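Local coordinates for cellulose binding protein (Clavibacter michiganensis, PDB 4JJO) that forms the expansin-like part, thought to loosen plant cell walls, of a longer cellulose-binding protein that as a whole is a probable endo-beta-1,4-glucanase, at residues A[111-114]-A[115-118]; A[185-189]-A[190-194]. All coordinates share one frame; numbering follows the deposited sequence.

In the fold
Contacts 1 and 2 lie side by side in the expansin C-terminal domain, with centres about 6 Å apart. Strands 111-114 and 191-193 are antiparallel neighbours in the beta-sandwich, with 191-193 at an edge within this chain. Two probable backbone hydrogen bonds join the contacts: Gly-189 N lies 2.8 Å from Val-114 O, and Gln-192 N lies 2.8 Å from Ile-112 O. Packing adds to this where Pro-188 CB comes within 3.6 Å of Lys-115 O. Each contact contains a type II turn with glycine at its third position, Gly-117 in contact 1 and Gly-189 in contact 2. The chain was crystallised without bound sugar, and neither contact holds a ligand.

Contact 1 of 2, residues A[111-114]-A[115-118]; sequences AIRV and KEGS
Val-114 turns CG1 anti to its own backbone N (chi1 178°), and Ser-118 sets OG beside its backbone N (chi1 -65°), which brings the valine methyl against the serine side chain where strand 111-114 runs into a turn. The fit is tight: Val-114 CG1 is 3.2 Å from Ser-118 CB, closer than usual for two carbons, and 3.3 Å from Ser-118 OG. The turn is type II, from Lys-115 to Ser-118, with Gly-117 at its third position. Ser-118 closes it twice on one acceptor: its backbone N lies 3.1 Å from Lys-115 O and its OG 2.7 Å from that same oxygen. Both donors come from the same face of the carbonyl plane, OG tilted 25° out of it. In one of two conformers of Glu-116, OE2 stands 4.3 Å from Arg-113 NH1, well out of the guanidinium plane, so any direct attraction is probably electrostatic only. A water tentatively bridges them, accepting from NH1 at the guanidinium edge and donating to OE2. The same NH1 also bonds to Ile-18 O, while Arg-113 NH2 is held by Gln-126 OE1. The extended side chain of Lys-115 hydrogen-bonds through NZ to Tyr-153 OH. Strand 111-114 runs antiparallel between strands 124-128 and 191-193; Val-114 packs on Leu-125 and Gln-192, and Ser-118 OG bonds to Gly-124 N.

Contact 2 of 2, residues A[185-189]-A[190-194]; sequences RMAPG and EIQRT
Arg-185 begins close to Gln-192, its CB 3.9 Å from Gln-192 OE1. The chain bends at chi3 (-75°), leaving NE 4.1 Å from that oxygen, which sits over one guanidinium face, offset toward the rim. At the tip the two terminal nitrogens grip Glu-190 end-on: NH1 is 2.7 Å from Glu-190 OE2 and NH2 is 3.0 Å from Glu-190 OE1. Both oxygens lie near the guanidinium plane but are met from above the carboxylate plane, the two groups being turned 37° apart. Ala-187 CB touches the carboxylate too, 3.4 Å from Glu-190 OE1.

Beneath the salt bridge, the Gln-192 amide pairs with the Arg-185 backbone. Its OE1 takes an almost straight bond from Arg-185 N (2.9 Å, 176°) on a lone pair, in the carbonyl plane; its NE2 gives one to Arg-185 O. A water accepts from NE2 and donates to Ala-187 O, tying buried Gln-192 to the turn. That turn, Ala-187 to Glu-190, is closed by Glu-190 N bonding to Ala-187 O at 3.1 Å, with Gly-189 third: a type II beta turn leading into edge strand 191-193 of the immunoglobulin-like beta-sandwich of the expansin C-terminal domain.

Contact 1 of 2, residues A[111-114]-A[115-118]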
loop_
_atom_site.group_PDB
_atom_site.type_symbol
_atom_site.label_atom_id
_atom_site.label_comp_id
_atom_site.label_asym_id
_atom_site.label_seq_id
_atom_site.Cartn_x
_atom_site.Cartn_y
_atom_site.Cartn_z
ATOM N N ALA A 111 6.786 7.524 -4.330
ATOM C CA ALA A 111 7.770 7.864 -3.311
ATOM C C ALA A 111 8.379 6.594 -2.744
ATOM O O ALA A 111 7.793 5.517 -2.836
ATOM C CB ALA A 111 7.136 8.692 -2.204
ATOM N N ILE A 112 9.564 6.733 -2.164
ATOM C CA ILE A 112 10.256 5.614 -1.544
ATOM C C ILE A 112 10.628 5.988 -0.122
ATOM O O ILE A 112 11.190 7.060 0.111
ATOM C CB ILE A 112 11.553 5.269 -2.300
ATOM C CG1 ILE A 112 11.251 4.850 -3.741
ATOM C CG2 ILE A 112 12.329 4.177 -1.574
ATOM C CD1 ILE A 112 10.318 3.678 -3.865
ATOM N N ARG A 113 10.306 5.117 0.829
ATOM C CA ARG A 113 10.783 5.289 2.194
ATOM C C ARG A 113 11.706 4.143 2.565
ATOM O O ARG A 113 11.304 2.978 2.567
ATOM C CB ARG A 113 9.627 5.371 3.196
ATOM C CG ARG A 113 10.113 5.476 4.637
ATOM C CD ARG A 113 9.013 5.839 5.621
ATOM N NE ARG A 113 7.964 4.825 5.692
ATOM C CZ ARG A 113 7.195 4.610 6.755
ATOM N NH1 ARG A 113 7.349 5.331 7.858
ATOM N NH2 ARG A 113 6.268 3.663 6.718
ATOM N N VAL A 114 12.953 4.480 2.866
ATOM C CA VAL A 114 13.893 3.498 3.372
ATOM C C VAL A 114 13.512 3.190 4.813
ATOM O O VAL A 114 13.244 4.101 5.595
ATOM C CB VAL A 114 15.339 4.017 3.322
ATOM C CG1 VAL A 114 16.287 2.986 3.901
ATOM C CG2 VAL A 114 15.731 4.360 1.894
ATOM N N LYS A 115 13.477 1.908 5.158
ATOM C CA LYS A 115 13.103 1.496 6.500
ATOM C C LYS A 115 14.146 1.953 7.506
ATOM O O LYS A 115 15.344 1.936 7.219
ATOM C CB LYS A 115 12.973 -0.024 6.576
ATOM C CG LYS A 115 12.327 -0.503 7.865
ATOM C CD LYS A 115 12.274 -2.016 7.959
ATOM C CE LYS A 115 11.489 -2.436 9.192
ATOM N NZ LYS A 115 11.563 -3.896 9.474
ATOM N N GLU A 116 13.694 2.365 8.684
ATOM C CA GLU A 116 14.587 2.708 9.783
ATOM C C GLU A 116 15.548 1.547 10.012
ATOM O O GLU A 116 15.123 0.391 9.991
ATOM C CB GLU A 116 13.779 2.960 11.061
ATOM C CG GLU A 116 12.973 4.257 11.075
ATOM C CD GLU A 116 11.628 4.137 10.375
ATOM O OE1 GLU A 116 11.332 3.065 9.802
ATOM O OE2 GLU A 116 10.861 5.122 10.402
ATOM N N GLY A 117 16.822 1.844 10.246
ATOM C CA GLY A 117 17.805 0.807 10.502
ATOM C C GLY A 117 18.528 0.302 9.268
ATOM O O GLY A 117 19.515 -0.424 9.380
ATOM N N SER A 118 18.040 0.675 8.088
ATOM C CA SER A 118 18.646 0.228 6.838
ATOM C C SER A 118 20.098 0.680 6.716
ATOM O O SER A 118 20.485 1.725 7.243
ATOM C CB SER A 118 17.849 0.754 5.642
ATOM O OG SER A 118 16.543 0.204 5.609
HETATM O O HOH W 1 9.260 7.051 8.817
#

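Contact 2 of 2, residues A[185-189]-A[190-194]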
loop_
_atom_site.group_PDB
_atom_site.type_symbol
_atom_site.label_atom_id
_atom_site.label_comp_id
_atom_site.label_asym_id
_atom_site.label_seq_id
_atom_site.Cartn_x
_atom_site.Cartn_y
_atom_site.Cartn_z
ATOM N N ARG A 185 18.650 8.386 -1.700
ATOM C CA ARG A 185 19.643 8.387 -0.638
ATOM C C ARG A 185 19.370 7.289 0.375
ATOM O O ARG A 185 18.227 6.872 0.562
ATOM C CB ARG A 185 19.659 9.745 0.064
ATOM C CG ARG A 185 20.184 10.867 -0.816
ATOM C CD ARG A 185 19.961 12.239 -0.204
ATOM N NE ARG A 185 18.564 12.655 -0.291
ATOM C CZ ARG A 185 17.679 12.577 0.699
ATOM N NH1 ARG A 185 16.436 12.985 0.493
ATOM N NH2 ARG A 185 18.021 12.104 1.892
ATOM N N MET A 186 20.431 6.814 1.015
ATOM C CA MET A 186 20.294 5.917 2.147
ATOM C C MET A 186 19.873 6.767 3.333
ATOM O O MET A 186 20.691 7.126 4.184
ATOM C CB MET A 186 21.613 5.198 2.424
ATOM C CG MET A 186 21.601 4.313 3.660
ATOM S SD MET A 186 20.286 3.078 3.649
ATOM C CE MET A 186 20.629 2.229 2.112
ATOM N N ALA A 187 18.587 7.098 3.364
ATOM C CA ALA A 187 18.040 8.022 4.346
ATOM C C ALA A 187 16.881 7.370 5.094
ATOM O O ALA A 187 15.712 7.654 4.821
ATOM C CB ALA A 187 17.576 9.284 3.659
ATOM N N PRO A 188 17.203 6.491 6.049
ATOM C CA PRO A 188 16.194 5.743 6.802
ATOM C C PRO A 188 15.127 6.641 7.424
ATOM O O PRO A 188 15.449 7.637 8.075
ATOM C CB PRO A 188 17.019 5.052 7.889
ATOM C CG PRO A 188 18.375 4.937 7.309
ATOM C CD PRO A 188 18.569 6.172 6.495
ATOM N N GLY A 189 13.865 6.285 7.208
ATOM C CA GLY A 189 12.749 7.008 7.789
ATOM C C GLY A 189 12.183 8.107 6.910
ATOM O O GLY A 189 11.040 8.525 7.091
ATOM N N GLU A 190 12.978 8.576 5.955
ATOM C CA GLU A 190 12.572 9.696 5.116
ATOM C C GLU A 190 11.675 9.257 3.969
ATOM O O GLU A 190 11.956 8.270 3.293
ATOM C CB GLU A 190 13.802 10.392 4.545
ATOM C CG GLU A 190 13.480 11.661 3.779
ATOM C CD GLU A 190 14.719 12.415 3.348
ATOM O OE1 GLU A 190 15.806 12.150 3.903
ATOM O OE2 GLU A 190 14.606 13.273 2.448
ATOM N N ILE A 191 10.597 10.003 3.752
ATOM C CA ILE A 191 9.772 9.813 2.566
ATOM C C ILE A 191 10.393 10.600 1.423
ATOM O O ILE A 191 10.337 11.830 1.401
ATOM C CB ILE A 191 8.321 10.272 2.790
ATOM C CG1 ILE A 191 7.672 9.446 3.902
ATOM C CG2 ILE A 191 7.522 10.134 1.502
ATOM C CD1 ILE A 191 6.333 9.978 4.368
ATOM N N GLN A 192 10.993 9.877 0.482
ATOM C CA GLN A 192 11.665 10.491 -0.655
ATOM C C GLN A 192 10.754 10.499 -1.869
ATOM O O GLN A 192 10.599 9.489 -2.554
ATOM C CB GLN A 192 12.957 9.743 -0.985
ATOM C CG GLN A 192 14.023 9.848 0.089
ATOM C CD GLN A 192 15.313 9.163 -0.313
ATOM O OE1 GLN A 192 16.020 9.623 -1.210
ATOM N NE2 GLN A 192 15.620 8.050 0.344
ATOM N N ARG A 193 10.159 11.654 -2.131
ATOM C CA ARG A 193 9.229 11.807 -3.239
ATOM C C ARG A 193 9.977 11.935 -4.557
ATOM O O ARG A 193 11.035 12.557 -4.616
ATOM C CB ARG A 193 8.352 13.034 -2.996
ATOM C CG ARG A 193 7.655 12.973 -1.655
ATOM C CD ARG A 193 6.742 14.140 -1.386
ATOM N NE ARG A 193 5.779 13.778 -0.351
ATOM C CZ ARG A 193 6.002 13.860 0.957
ATOM N NH1 ARG A 193 7.159 14.315 1.423
ATOM N NH2 ARG A 193 5.056 13.490 1.806
ATOM N N THR A 194 9.430 11.330 -5.608
ATOM C CA THR A 194 10.028 11.417 -6.934
ATOM C C THR A 194 9.061 12.061 -7.920
ATOM O O THR A 194 7.923 12.380 -7.578
ATOM C CB THR A 194 10.431 10.032 -7.486
ATOM O OG1 THR A 194 9.281 9.368 -8.034
ATOM C CG2 THR A 194 11.056 9.173 -6.399
HETATM O O HOH W 2 14.139 7.153 2.718
#